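Succinylglutamate desuccinylase (Vibrio parahaemolyticus, PDB 2BCO) probably hydrolyses N-succinylglutamate to succinate and glutamate, the last step of arginine degradation by the AST pathway, using one bound zinc ion per subunit. Local coordinates at residues G40-P46 with V87-F93; K54-I58 with F140-T144; Y260-I266 with A324-V330. One frame throughout, in Å; residues are numbered along the deposited sequence.

How the contacts relate
Contacts 1 and 2 are neighbours, their centres 9 Å apart, and meet along the parallel strands 90-95 and 55-60 of the catalytic domain. Arg90 of contact 1 pairs through its backbone with 54-58 of contact 2, with Arg90 N 2.8 Å from Lys54 O and Arg90 O 2.8 Å from Ile56 N. Contact 3 lies in the barrel-sandwich hybrid domain on the opposite side of the chain's centre, its centre 35 Å from that of contact 1 and 31 Å from that of contact 2. Between side chains, Ile57 lies about 11 Å from the zinc ligand His155 and Leu325 about 10 Å from Glu219, the predicted active-site residue; the Leu325 side chain is about 14 Å from the zinc ion.

Contact 1 (G40-P46 with V87-F93); sequences GVLEVIP and VDARCLF
Leu42, Glu43 and Val44 pair with Phe93, Leu92 and Cys91 in an antiparallel ladder that joins strand 41-45 to strand 90-95 of the catalytic domain's sheet, away from the zinc site. Leu42 with Phe93 and Val44 with Cys91 are hydrogen-bonded pairs; Leu42 N reaches Phe93 O at 2.9 Å, almost straight at 171°, and Val44 N reaches Cys91 O at 2.8 Å. Glu43 with Leu92 is the non-hydrogen-bonded pair between them. On the face of Val44 and Phe93, Val44 splits its two methyls: CG1, anti to the backbone N (chi1 -176°), meets Val87 CG1 at 3.8 Å, while CG2 comes to the edge of the Phe93 ring, 3.6 Å from CE1. Helix 68-81 covers this face through Val73 and Ile77. Beyond the ladder, the Pro46 ring lies against the backbone of the 87-90 turn, with CG 3.4 Å from Asp88 O. On the face of Glu43 and Leu92, Glu43 OE2 meets Arg90 NE at 3.1 Å, and Arg90 NH2 adds a weak bond to the same oxygen. The carboxylate and guanidinium planes are 89° apart, and NE lies well above the carboxylate plane. Tyr37 holds Glu43 OE1, while Asn55 OD1 and Phe140 O take Arg90 NH1. With both its oxygens engaged, the buried Glu43 carboxylate is probably kept ionised.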
loop_
_atom_site.group_PDB
_atom_site.type_symbol
_atom_site.label_atom_id
_atom_site.label_comp_id
_atom_site.label_asym_id
_atom_site.label_seq_id
_atom_site.Cartn_x
_atom_site.Cartn_y
_atom_site.Cartn_z
ATOM N N GLY A 40 10.934 -12.615 6.759
ATOM C CA GLY A 40 9.872 -11.676 6.448
ATOM C C GLY A 40 8.834 -12.130 5.443
ATOM O O GLY A 40 8.090 -11.312 4.914
ATOM N N VAL A 41 8.775 -13.424 5.171
ATOM C CA VAL A 41 7.807 -13.943 4.218
ATOM C C VAL A 41 7.054 -15.076 4.906
ATOM O O VAL A 41 7.616 -16.135 5.174
ATOM C CB VAL A 41 8.514 -14.450 2.949
ATOM C CG1 VAL A 41 7.493 -14.941 1.930
ATOM C CG2 VAL A 41 9.366 -13.318 2.356
ATOM N N LEU A 42 5.783 -14.842 5.209
ATOM C CA LEU A 42 4.988 -15.847 5.905
ATOM C C LEU A 42 3.690 -16.113 5.164
ATOM O O LEU A 42 2.904 -15.194 4.942
ATOM C CB LEU A 42 4.654 -15.357 7.322
ATOM C CG LEU A 42 4.410 -16.333 8.492
ATOM C CD1 LEU A 42 3.298 -15.779 9.393
ATOM C CD2 LEU A 42 4.028 -17.715 7.990
ATOM N N GLU A 43 3.461 -17.358 4.766
ATOM C CA GLU A 43 2.213 -17.686 4.095
ATOM C C GLU A 43 1.273 -18.325 5.107
ATOM O O GLU A 43 1.706 -19.087 5.969
ATOM C CB GLU A 43 2.438 -18.655 2.940
ATOM C CG GLU A 43 1.199 -18.826 2.074
ATOM C CD GLU A 43 1.460 -19.648 0.835
ATOM O OE1 GLU A 43 2.410 -19.313 0.083
ATOM O OE2 GLU A 43 0.714 -20.624 0.608
ATOM N N VAL A 44 -0.008 -17.997 5.016
ATOM C CA VAL A 44 -0.998 -18.559 5.921
ATOM C C VAL A 44 -2.091 -19.159 5.046
ATOM O O VAL A 44 -2.729 -18.458 4.264
ATOM C CB VAL A 44 -1.582 -17.471 6.857
ATOM C CG1 VAL A 44 -2.541 -18.088 7.857
ATOM C CG2 VAL A 44 -0.454 -16.770 7.594
ATOM N N ILE A 45 -2.284 -20.467 5.168
ATOM C CA ILE A 45 -3.287 -21.175 4.384
ATOM C C ILE A 45 -4.422 -21.650 5.291
ATOM O O ILE A 45 -4.177 -22.178 6.376
ATOM C CB ILE A 45 -2.658 -22.403 3.677
ATOM C CG1 ILE A 45 -1.519 -21.943 2.760
ATOM C CG2 ILE A 45 -3.725 -23.166 2.887
ATOM C CD1 ILE A 45 -0.790 -23.076 2.061
ATOM N N PRO A 46 -5.677 -21.458 4.859
ATOM C CA PRO A 46 -6.849 -21.871 5.636
ATOM C C PRO A 46 -6.987 -23.392 5.707
ATOM O O PRO A 46 -6.479 -24.116 4.854
ATOM C CB PRO A 46 -8.011 -21.242 4.873
ATOM C CG PRO A 46 -7.387 -20.106 4.138
ATOM C CD PRO A 46 -6.094 -20.698 3.672
ATOM N N VAL A 87 -8.913 -17.757 10.504
ATOM C CA VAL A 87 -8.334 -17.625 9.174
ATOM C C VAL A 87 -9.199 -18.310 8.133
ATOM O O VAL A 87 -9.471 -19.505 8.225
ATOM C CB VAL A 87 -6.921 -18.211 9.128
ATOM C CG1 VAL A 87 -6.344 -18.052 7.743
ATOM C CG2 VAL A 87 -6.044 -17.504 10.139
ATOM N N ASP A 88 -9.622 -17.545 7.136
ATOM C CA ASP A 88 -10.476 -18.080 6.088
ATOM C C ASP A 88 -9.908 -17.810 4.696
ATOM O O ASP A 88 -10.302 -18.439 3.722
ATOM C CB ASP A 88 -11.867 -17.461 6.200
ATOM C CG ASP A 88 -12.927 -18.304 5.544
ATOM O OD1 ASP A 88 -13.359 -19.299 6.166
ATOM O OD2 ASP A 88 -13.318 -17.980 4.403
ATOM N N ALA A 89 -8.986 -16.866 4.601
ATOM C CA ALA A 89 -8.388 -16.540 3.318
ATOM C C ALA A 89 -6.916 -16.926 3.319
ATOM O O ALA A 89 -6.268 -16.914 4.361
ATOM C CB ALA A 89 -8.535 -15.050 3.037
ATOM N N ARG A 90 -6.399 -17.288 2.154
ATOM C CA ARG A 90 -4.993 -17.641 2.025
ATOM C C ARG A 90 -4.264 -16.299 1.993
ATOM O O ARG A 90 -4.649 -15.405 1.243
ATOM C CB ARG A 90 -4.773 -18.427 0.729
ATOM C CG ARG A 90 -3.323 -18.785 0.439
ATOM C CD ARG A 90 -3.238 -19.933 -0.551
ATOM N NE ARG A 90 -1.885 -20.131 -1.057
ATOM C CZ ARG A 90 -1.423 -19.597 -2.182
ATOM N NH1 ARG A 90 -2.203 -18.827 -2.925
ATOM N NH2 ARG A 90 -0.181 -19.845 -2.571
ATOM N N CYS A 91 -3.232 -16.147 2.818
ATOM C CA CYS A 91 -2.495 -14.886 2.880
ATOM C C CYS A 91 -0.987 -15.050 2.758
ATOM O O CYS A 91 -0.430 -16.105 3.057
ATOM C CB CYS A 91 -2.779 -14.166 4.204
ATOM S SG CYS A 91 -4.517 -13.953 4.654
ATOM N N LEU A 92 -0.334 -13.984 2.316
ATOM C CA LEU A 92 1.113 -13.962 2.199
ATOM C C LEU A 92 1.544 -12.670 2.879
ATOM O O LEU A 92 1.371 -11.586 2.310
ATOM C CB LEU A 92 1.558 -13.947 0.732
ATOM C CG LEU A 92 3.084 -13.974 0.569
ATOM C CD1 LEU A 92 3.609 -15.305 1.069
ATOM C CD2 LEU A 92 3.485 -13.763 -0.877
ATOM N N PHE A 93 2.076 -12.784 4.098
ATOM C CA PHE A 93 2.524 -11.620 4.856
ATOM C C PHE A 93 3.966 -11.311 4.535
ATOM O O PHE A 93 4.841 -12.186 4.578
ATOM C CB PHE A 93 2.373 -11.837 6.369
ATOM C CG PHE A 93 0.935 -11.917 6.834
ATOM C CD1 PHE A 93 0.251 -13.123 6.825
ATOM C CD2 PHE A 93 0.264 -10.775 7.254
ATOM C CE1 PHE A 93 -1.093 -13.196 7.231
ATOM C CE2 PHE A 93 -1.080 -10.831 7.662
ATOM C CZ PHE A 93 -1.757 -12.050 7.648
#

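Contact 2 (K54-I58 with F140-T144); sequences KNIII and FYQDT
Ile57 and Phe140 make the tight part of this contact, where the C-terminal end of helix 125-141 packs on strand 55-60 of the catalytic domain. Ile57 CG1 lies 3.4 Å from Phe140 CD2, and the two side chains run antiparallel alongside one another. With CG1 anti to its own carbonyl carbon (chi1 -68°), Ile57 carries CD1 onward to Tyr141, 3.5 Å from CZ. The aromatic rings also reach the strand backbone: the Phe140 edge comes to Asn55, with CE2 3.6 Å from its C, and Asn55 O lies in the plane of the Tyr141 ring at its edge, 3.6 Å from CE1. Packing thins toward Thr144, which is partly exposed and whose CB is 3.7 Å from Asn55 ND2; Gln142 and Asp143 beyond the helix end are solvent-exposed. There Thr144 OG1 turns back to donate to Tyr141 O at 2.7 Å, tying the chain after the helix to its last turn. The contact thus rests on van der Waals packing of aliphatic and aromatic groups with each other and with the strand backbone, while bonds from Asn55 ND2 to Thr148 OG1 and from Tyr141 OH to Trp150 O satisfy these buried polar ends and probably limit their movement.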
loop_
_atom_site.group_PDB
_atom_site.type_symbol
_atom_site.label_atom_id
_atom_site.label_comp_id
_atom_site.label_asym_id
_atom_site.label_seq_id
_atom_site.Cartn_x
_atom_site.Cartn_y
_atom_site.Cartn_z
ATOM N N LYS A 54 -10.118 -16.322 -0.870
ATOM C CA LYS A 54 -9.296 -15.199 -1.310
ATOM C C LYS A 54 -7.798 -15.455 -1.127
ATOM O O LYS A 54 -7.370 -16.182 -0.226
ATOM C CB LYS A 54 -9.683 -13.923 -0.558
ATOM C CG LYS A 54 -11.091 -13.437 -0.861
ATOM C CD LYS A 54 -11.347 -12.075 -0.250
ATOM C CE LYS A 54 -12.726 -11.552 -0.620
ATOM N NZ LYS A 54 -13.820 -12.410 -0.082
ATOM N N ASN A 55 -7.009 -14.868 -2.015
ATOM C CA ASN A 55 -5.562 -14.981 -1.955
ATOM C C ASN A 55 -5.079 -13.559 -1.767
ATOM O O ASN A 55 -4.961 -12.789 -2.716
ATOM C CB ASN A 55 -5.039 -15.597 -3.246
ATOM C CG ASN A 55 -5.475 -17.037 -3.402
ATOM O OD1 ASN A 55 -4.947 -17.930 -2.741
ATOM N ND2 ASN A 55 -6.463 -17.269 -4.256
ATOM N N ILE A 56 -4.829 -13.215 -0.511
ATOM C CA ILE A 56 -4.410 -11.873 -0.153
ATOM C C ILE A 56 -2.943 -11.724 0.204
ATOM O O ILE A 56 -2.430 -12.406 1.092
ATOM C CB ILE A 56 -5.209 -11.353 1.056
ATOM C CG1 ILE A 56 -6.693 -11.691 0.896
ATOM C CG2 ILE A 56 -5.002 -9.853 1.197
ATOM C CD1 ILE A 56 -7.526 -11.327 2.116
ATOM N N ILE A 57 -2.273 -10.821 -0.495
ATOM C CA ILE A 57 -0.883 -10.525 -0.203
ATOM C C ILE A 57 -0.977 -9.300 0.683
ATOM O O ILE A 57 -1.596 -8.312 0.312
ATOM C CB ILE A 57 -0.081 -10.136 -1.459
ATOM C CG1 ILE A 57 0.063 -11.339 -2.392
ATOM C CG2 ILE A 57 1.299 -9.608 -1.049
ATOM C CD1 ILE A 57 0.800 -11.005 -3.684
ATOM N N ILE A 58 -0.394 -9.369 1.867
ATOM C CA ILE A 58 -0.428 -8.233 2.768
ATOM C C ILE A 58 1.020 -7.848 3.027
ATOM O O ILE A 58 1.706 -8.488 3.812
ATOM C CB ILE A 58 -1.129 -8.604 4.094
ATOM C CG1 ILE A 58 -2.546 -9.125 3.800
ATOM C CG2 ILE A 58 -1.190 -7.385 5.013
ATOM C CD1 ILE A 58 -3.202 -9.842 4.979
ATOM N N PHE A 140 2.839 -17.018 -5.264
ATOM C CA PHE A 140 1.617 -16.977 -4.484
ATOM C C PHE A 140 0.354 -16.986 -5.345
ATOM O O PHE A 140 -0.615 -17.660 -5.012
ATOM C CB PHE A 140 1.626 -15.741 -3.587
ATOM C CG PHE A 140 0.466 -15.674 -2.644
ATOM C CD1 PHE A 140 0.346 -16.588 -1.598
ATOM C CD2 PHE A 140 -0.516 -14.698 -2.799
ATOM C CE1 PHE A 140 -0.734 -16.525 -0.714
ATOM C CE2 PHE A 140 -1.601 -14.625 -1.923
ATOM C CZ PHE A 140 -1.712 -15.543 -0.876
ATOM N N TYR A 141 0.358 -16.240 -6.444
ATOM C CA TYR A 141 -0.809 -16.192 -7.313
ATOM C C TYR A 141 -0.870 -17.340 -8.317
ATOM O O TYR A 141 -1.879 -17.512 -8.999
ATOM C CB TYR A 141 -0.875 -14.863 -8.077
ATOM C CG TYR A 141 -1.237 -13.664 -7.224
ATOM C CD1 TYR A 141 -2.169 -13.773 -6.188
ATOM C CD2 TYR A 141 -0.690 -12.408 -7.485
ATOM C CE1 TYR A 141 -2.552 -12.655 -5.430
ATOM C CE2 TYR A 141 -1.066 -11.283 -6.740
ATOM C CZ TYR A 141 -1.996 -11.410 -5.713
ATOM O OH TYR A 141 -2.356 -10.298 -4.974
ATOM N N GLN A 142 0.198 -18.127 -8.405
ATOM C CA GLN A 142 0.231 -19.241 -9.348
ATOM C C GLN A 142 -0.931 -20.199 -9.089
ATOM O O GLN A 142 -1.168 -20.624 -7.956
ATOM C CB GLN A 142 1.559 -20.002 -9.245
ATOM C CG GLN A 142 1.682 -21.140 -10.252
ATOM C CD GLN A 142 2.916 -21.995 -10.037
ATOM O OE1 GLN A 142 4.042 -21.495 -10.050
ATOM N NE2 GLN A 142 2.710 -23.295 -9.844
ATOM N N ASP A 143 -1.652 -20.532 -10.153
ATOM C CA ASP A 143 -2.798 -21.438 -10.066
ATOM C C ASP A 143 -3.902 -20.930 -9.139
ATOM O O ASP A 143 -4.427 -21.674 -8.308
ATOM C CB ASP A 143 -2.355 -22.837 -9.609
ATOM C CG ASP A 143 -1.293 -23.443 -10.514
ATOM O OD1 ASP A 143 -1.426 -23.347 -11.753
ATOM O OD2 ASP A 143 -0.329 -24.022 -9.976
ATOM N N THR A 144 -4.243 -19.659 -9.272
ATOM C CA THR A 144 -5.317 -19.076 -8.480
ATOM C C THR A 144 -6.154 -18.308 -9.483
ATOM O O THR A 144 -5.625 -17.787 -10.461
ATOM C CB THR A 144 -4.806 -18.072 -7.412
ATOM O OG1 THR A 144 -4.283 -16.900 -8.052
ATOM C CG2 THR A 144 -3.725 -18.705 -6.556
#

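Contact 3 (Y260-I266 with A324-V330)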
loop_
_atom_site.group_PDB
_atom_site.type_symbol
_atom_site.label_atom_id
_atom_site.label_comp_id
_atom_site.label_asym_id
_atom_site.label_seq_id
_atom_site.Cartn_x
_atom_site.Cartn_y
_atom_site.Cartn_z
ATOM N N TYR A 260 -11.159 10.359 -5.446
ATOM C CA TYR A 260 -10.415 11.404 -6.143
ATOM C C TYR A 260 -9.937 10.876 -7.487
ATOM O O TYR A 260 -9.828 9.674 -7.679
ATOM C CB TYR A 260 -9.187 11.834 -5.330
ATOM C CG TYR A 260 -9.477 12.691 -4.117
ATOM C CD1 TYR A 260 -9.697 14.065 -4.241
ATOM C CD2 TYR A 260 -9.529 12.134 -2.845
ATOM C CE1 TYR A 260 -9.966 14.862 -3.123
ATOM C CE2 TYR A 260 -9.795 12.921 -1.722
ATOM C CZ TYR A 260 -10.012 14.280 -1.867
ATOM O OH TYR A 260 -10.269 15.056 -0.757
ATOM N N ARG A 261 -9.673 11.785 -8.416
ATOM C CA ARG A 261 -9.154 11.424 -9.731
ATOM C C ARG A 261 -8.012 12.399 -9.965
ATOM O O ARG A 261 -7.942 13.440 -9.311
ATOM C CB ARG A 261 -10.216 11.583 -10.833
ATOM C CG ARG A 261 -10.561 13.021 -11.222
ATOM C CD ARG A 261 -11.537 13.048 -12.412
ATOM N NE ARG A 261 -12.057 14.384 -12.710
ATOM C CZ ARG A 261 -11.364 15.355 -13.295
ATOM N NH1 ARG A 261 -10.108 15.155 -13.662
ATOM N NH2 ARG A 261 -11.931 16.536 -13.508
ATOM N N VAL A 262 -7.121 12.079 -10.891
ATOM C CA VAL A 262 -6.004 12.973 -11.159
ATOM C C VAL A 262 -6.369 14.110 -12.121
ATOM O O VAL A 262 -6.571 13.886 -13.312
ATOM C CB VAL A 262 -4.809 12.184 -11.727
ATOM C CG1 VAL A 262 -3.657 13.132 -12.050
ATOM C CG2 VAL A 262 -4.381 11.119 -10.723
ATOM N N SER A 263 -6.468 15.328 -11.593
ATOM C CA SER A 263 -6.788 16.490 -12.418
ATOM C C SER A 263 -5.687 16.617 -13.450
ATOM O O SER A 263 -5.949 16.652 -14.649
ATOM C CB SER A 263 -6.848 17.762 -11.570
ATOM O OG SER A 263 -7.832 17.650 -10.556
ATOM N N ARG A 264 -4.450 16.694 -12.973
ATOM C CA ARG A 264 -3.295 16.777 -13.852
ATOM C C ARG A 264 -2.020 16.376 -13.131
ATOM O O ARG A 264 -1.950 16.384 -11.899
ATOM C CB ARG A 264 -3.166 18.180 -14.455
ATOM C CG ARG A 264 -3.104 19.321 -13.467
ATOM C CD ARG A 264 -3.583 20.604 -14.139
ATOM N NE ARG A 264 -3.495 21.761 -13.256
ATOM C CZ ARG A 264 -2.361 22.376 -12.944
ATOM N NH1 ARG A 264 -1.212 21.949 -13.446
ATOM N NH2 ARG A 264 -2.375 23.412 -12.119
ATOM N N THR A 265 -1.019 16.001 -13.918
ATOM C CA THR A 265 0.264 15.574 -13.384
ATOM C C THR A 265 1.318 16.646 -13.670
ATOM O O THR A 265 1.449 17.107 -14.802
ATOM C CB THR A 265 0.679 14.216 -14.011
ATOM O OG1 THR A 265 1.898 13.753 -13.413
ATOM C CG2 THR A 265 0.875 14.360 -15.507
ATOM N N ILE A 266 2.054 17.048 -12.636
ATOM C CA ILE A 266 3.088 18.073 -12.761
ATOM C C ILE A 266 4.458 17.456 -13.058
ATOM O O ILE A 266 4.931 16.593 -12.319
ATOM C CB ILE A 266 3.200 18.910 -11.458
ATOM C CG1 ILE A 266 1.837 19.503 -11.092
ATOM C CG2 ILE A 266 4.244 20.006 -11.627
ATOM C CD1 ILE A 266 1.219 20.367 -12.176
ATOM N N ALA A 324 4.567 16.370 -8.790
ATOM C CA ALA A 324 3.332 16.399 -8.012
ATOM C C ALA A 324 2.099 15.925 -8.773
ATOM O O ALA A 324 2.095 15.798 -9.999
ATOM C CB ALA A 324 3.086 17.817 -7.481
ATOM N N LEU A 325 1.046 15.673 -8.008
ATOM C CA LEU A 325 -0.227 15.233 -8.544
ATOM C C LEU A 325 -1.239 16.281 -8.125
ATOM O O LEU A 325 -1.185 16.786 -7.011
ATOM C CB LEU A 325 -0.605 13.882 -7.938
ATOM C CG LEU A 325 -0.830 12.664 -8.844
ATOM C CD1 LEU A 325 -0.085 12.797 -10.163
ATOM C CD2 LEU A 325 -0.369 11.419 -8.094
HETATM N N MSE A 326 -2.128 16.653 -9.031
HETATM C CA MSE A 326 -3.178 17.606 -8.707
HETATM C C MSE A 326 -4.426 16.747 -8.820
HETATM O O MSE A 326 -4.686 16.151 -9.862
HETATM C CB MSE A 326 -3.223 18.748 -9.723
HETATM C CG MSE A 326 -1.991 19.638 -9.738
HETATM SE SE MSE A 326 -1.734 20.561 -8.071
HETATM C CE MSE A 326 -2.789 22.146 -8.445
ATOM N N VAL A 327 -5.181 16.663 -7.737
ATOM C CA VAL A 327 -6.375 15.837 -7.727
ATOM C C VAL A 327 -7.622 16.609 -7.342
ATOM O O VAL A 327 -7.539 17.742 -6.865
ATOM C CB VAL A 327 -6.197 14.673 -6.751
ATOM C CG1 VAL A 327 -4.916 13.922 -7.091
ATOM C CG2 VAL A 327 -6.137 15.199 -5.321
ATOM N N CYS A 328 -8.773 15.984 -7.555
ATOM C CA CYS A 328 -10.054 16.589 -7.230
ATOM C C CYS A 328 -11.086 15.489 -7.081
ATOM O O CYS A 328 -10.977 14.439 -7.719
ATOM C CB CYS A 328 -10.487 17.553 -8.338
ATOM S SG CYS A 328 -10.678 16.796 -9.976
ATOM N N GLU A 329 -12.079 15.718 -6.233
ATOM C CA GLU A 329 -13.127 14.725 -6.037
ATOM C C GLU A 329 -13.742 14.381 -7.390
ATOM O O GLU A 329 -13.772 15.207 -8.308
ATOM C CB GLU A 329 -14.228 15.256 -5.113
ATOM C CG GLU A 329 -13.771 15.573 -3.704
ATOM C CD GLU A 329 -14.929 15.653 -2.720
ATOM O OE1 GLU A 329 -14.705 16.074 -1.566
ATOM O OE2 GLU A 329 -16.061 15.286 -3.102
ATOM N N VAL A 330 -14.230 13.159 -7.525
ATOM C CA VAL A 330 -14.838 12.799 -8.780
ATOM C C VAL A 330 -16.177 12.091 -8.625
ATOM O O VAL A 330 -16.442 11.428 -7.614
ATOM C CB VAL A 330 -13.891 11.946 -9.627
ATOM C CG1 VAL A 330 -13.721 10.574 -9.024
ATOM C CG2 VAL A 330 -14.422 11.880 -11.053
HETATM O O HOH W 1 -12.223 16.962 -0.256
#
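Met326 O receives both Ser263 N and Arg264 N in a classic beta bulge, which shifts by one residue the antiparallel pairing of strands 258-267 and 322-335 in the barrel-sandwich hybrid domain. The Ser263 bond is weak, bent to 123°, whereas Arg264 N reaches Met326 O at 3.2 Å and Met326 N returns to Arg264 O at 2.9 Å. On the face that also carries Arg261 and Cys328, the Arg264 chain runs beside that of selenomethionine Met326, with Met326 CG over one face of the guanidinium. Arg261 stands likewise above Cys328, whose SG sits 3.6 Å from the guanidinium plane, over its centre. Arg261 CG occupies the position between backbone N and carbonyl carbon (chi1 73°), and the extended chain beyond crosses Val330 at about a right angle, Arg261 CD 3.4 Å from Val330 CG2. On the face of Val262, Val327 and Leu325, Val262 CG1 packs on Leu325 CD1 at 4.1 Å.

Further out, Glu308 forms a salt bridge with Arg264 NE, and Tyr341 of strand 338-341 touches both Arg261 and Val330. His163 NE2 is hydrogen-bonded to Tyr260 OH. That hydroxyl also shares a water with Glu329: the water is 2.8 Å from Tyr260 OH and donates to Glu329 OE1 at 2.9 Å.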